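Local structure of endonuclease 2 (Arabidopsis thaliana, 4CXP) at residues Ile8-Ala13 against Val252-Thr257. The protein cleaves RNA and single-stranded DNA, and double-stranded DNA less efficiently, as a metal-dependent endonuclease of the S1/P1 nuclease family. Numbering follows the deposited sequence. Where two conformers were deposited one is given.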
loop_
_atom_site.group_PDB
_atom_site.type_symbol
_atom_site.label_atom_id
_atom_site.label_comp_id
_atom_site.label_asym_id
_atom_site.label_seq_id
_atom_site.Cartn_x
_atom_site.Cartn_y
_atom_site.Cartn_z
ATOM N N ILE A 8 -6.408 -1.775 7.158
ATOM C CA ILE A 8 -6.893 -0.418 7.190
ATOM C C ILE A 8 -7.265 0.064 5.793
ATOM O O ILE A 8 -8.337 0.631 5.576
ATOM C CB ILE A 8 -5.856 0.520 7.862
ATOM C CG1 ILE A 8 -5.735 0.214 9.367
ATOM C CG2 ILE A 8 -6.180 1.980 7.608
ATOM C CD1 ILE A 8 -4.506 0.788 10.027
ATOM N N ILE A 9 -6.354 -0.133 4.842
ATOM C CA ILE A 9 -6.588 0.307 3.480
ATOM C C ILE A 9 -7.839 -0.343 2.908
ATOM O O ILE A 9 -8.676 0.321 2.304
ATOM C CB ILE A 9 -5.327 0.037 2.629
ATOM C CG1 ILE A 9 -4.239 1.045 3.032
ATOM C CG2 ILE A 9 -5.620 0.099 1.138
ATOM C CD1 ILE A 9 -2.886 0.765 2.438
ATOM N N CYS A 10 -7.952 -1.653 3.073
ATOM C CA CYS A 10 -9.083 -2.360 2.508
ATOM C C CYS A 10 -10.400 -2.048 3.222
ATOM O O CYS A 10 -11.445 -2.042 2.580
ATOM C CB CYS A 10 -8.802 -3.858 2.454
ATOM S SG CYS A 10 -7.701 -4.255 1.077
ATOM N N LYS A 11 -10.370 -1.782 4.528
ATOM C CA LYS A 11 -11.580 -1.379 5.257
ATOM C C LYS A 11 -12.072 -0.022 4.765
ATOM O O LYS A 11 -13.257 0.169 4.508
ATOM C CB LYS A 11 -11.328 -1.350 6.761
ATOM C CG LYS A 11 -11.286 -2.727 7.398
ATOM C CD LYS A 11 -10.791 -2.663 8.831
ATOM C CE LYS A 11 -10.882 -4.006 9.526
ATOM N NZ LYS A 11 -12.261 -4.266 10.007
ATOM N N ILE A 12 -11.150 0.922 4.600
ATOM C CA ILE A 12 -11.513 2.229 4.059
ATOM C C ILE A 12 -12.091 2.036 2.650
ATOM O O ILE A 12 -13.142 2.580 2.303
ATOM C CB ILE A 12 -10.306 3.187 4.045
ATOM C CG1 ILE A 12 -9.922 3.556 5.476
ATOM C CG2 ILE A 12 -10.624 4.426 3.227
ATOM C CD1 ILE A 12 -8.630 4.323 5.577
ATOM N N ALA A 13 -11.395 1.264 1.826
ATOM C CA ALA A 13 -11.821 1.118 0.455
ATOM C C ALA A 13 -13.204 0.512 0.345
ATOM O O ALA A 13 -14.044 0.984 -0.429
ATOM C CB ALA A 13 -10.840 0.274 -0.327
ATOM N N VAL A 252 -8.607 5.344 -0.322
ATOM C CA VAL A 252 -9.371 6.177 -1.228
ATOM C C VAL A 252 -9.120 5.750 -2.678
ATOM O O VAL A 252 -10.058 5.657 -3.477
ATOM C CB VAL A 252 -9.032 7.661 -0.980
ATOM C CG1 VAL A 252 -9.502 8.530 -2.125
ATOM C CG2 VAL A 252 -9.628 8.142 0.329
ATOM N N ARG A 253 -7.862 5.507 -3.026
ATOM C CA ARG A 253 -7.512 5.167 -4.389
ATOM C C ARG A 253 -7.918 3.750 -4.751
ATOM O O ARG A 253 -8.306 3.510 -5.894
ATOM C CB ARG A 253 -6.028 5.428 -4.616
ATOM C CG ARG A 253 -5.757 6.916 -4.669
ATOM C CD ARG A 253 -4.318 7.248 -4.443
ATOM N NE ARG A 253 -4.037 8.633 -4.789
ATOM C CZ ARG A 253 -2.874 9.219 -4.571
ATOM N NH1 ARG A 253 -1.955 8.615 -3.843
ATOM N NH2 ARG A 253 -2.631 10.433 -5.042
ATOM N N LEU A 254 -7.850 2.809 -3.818
ATOM C CA LEU A 254 -8.347 1.482 -4.102
ATOM C C LEU A 254 -9.831 1.542 -4.438
ATOM O O LEU A 254 -10.274 0.971 -5.445
ATOM C CB LEU A 254 -8.070 0.532 -2.947
ATOM C CG LEU A 254 -8.610 -0.888 -3.125
ATOM C CD1 LEU A 254 -8.153 -1.542 -4.417
ATOM C CD2 LEU A 254 -8.217 -1.728 -1.921
ATOM N N ALA A 255 -10.620 2.256 -3.630
ATOM C CA ALA A 255 -12.044 2.358 -3.922
ATOM C C ALA A 255 -12.292 3.062 -5.247
ATOM O O ALA A 255 -13.146 2.630 -6.029
ATOM C CB ALA A 255 -12.773 3.073 -2.818
ATOM N N ALA A 256 -11.595 4.170 -5.511
ATOM C CA ALA A 256 -11.843 4.904 -6.733
ATOM C C ALA A 256 -11.523 4.059 -7.961
ATOM O O ALA A 256 -12.213 4.129 -8.981
ATOM C CB ALA A 256 -11.051 6.186 -6.748
ATOM N N THR A 257 -10.458 3.278 -7.865
ATOM C CA THR A 257 -10.045 2.405 -8.954
ATOM C C THR A 257 -11.063 1.281 -9.173
ATOM O O THR A 257 -11.469 1.036 -10.311
ATOM C CB THR A 257 -8.627 1.881 -8.701
ATOM O OG1 THR A 257 -7.735 2.986 -8.565
ATOM C CG2 THR A 257 -8.169 0.998 -9.813
#
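In the mainly helical S1/P1 nuclease fold of this enzyme, the first helix (3-15) and the last (233-262) meet in a buried contact, where the pair Ala13 and Ala255 illustrates how small residues let two helices come close, with the larger Leu254 packed beside them. The short segments 8-13 and 252-257 run in broadly the same direction, their axes 47° apart and 8.0 Å from each other at closest approach. Ala13 points its methyl toward the C-terminal helix, where Ala13 CB lies 3.7 Å from Leu254 CD2 and almost as near to CB and CG of the same leucine. That leucine holds CG anti to its own nitrogen (chi1 178°), turned toward Ala13, and chi2 (54° to CD1) leaves CD2 anti to CA, within 4.0 Å of Cys10 SG; Ile9 CG2 approaches Leu254 CD2 more loosely, at 4.4 Å. No hydrogen bond crosses the interface, which is almost wholly apolar. Cys10 is in turn tied to Cys41 by a disulfide, while helix 111-124 lies against both Cys10 and Leu254 through Ser119. Ile9 also rests on Trp1, a ligand of a zinc ion, so the packing continues toward the metal site. Ile12 CG2 stands 4.2 Å from Val252 N. The two alanine methyls, Ala13 CB and Ala255 CB, are 4.2 Å apart, and Ala255 CB lies 3.4 Å from Ala13 O.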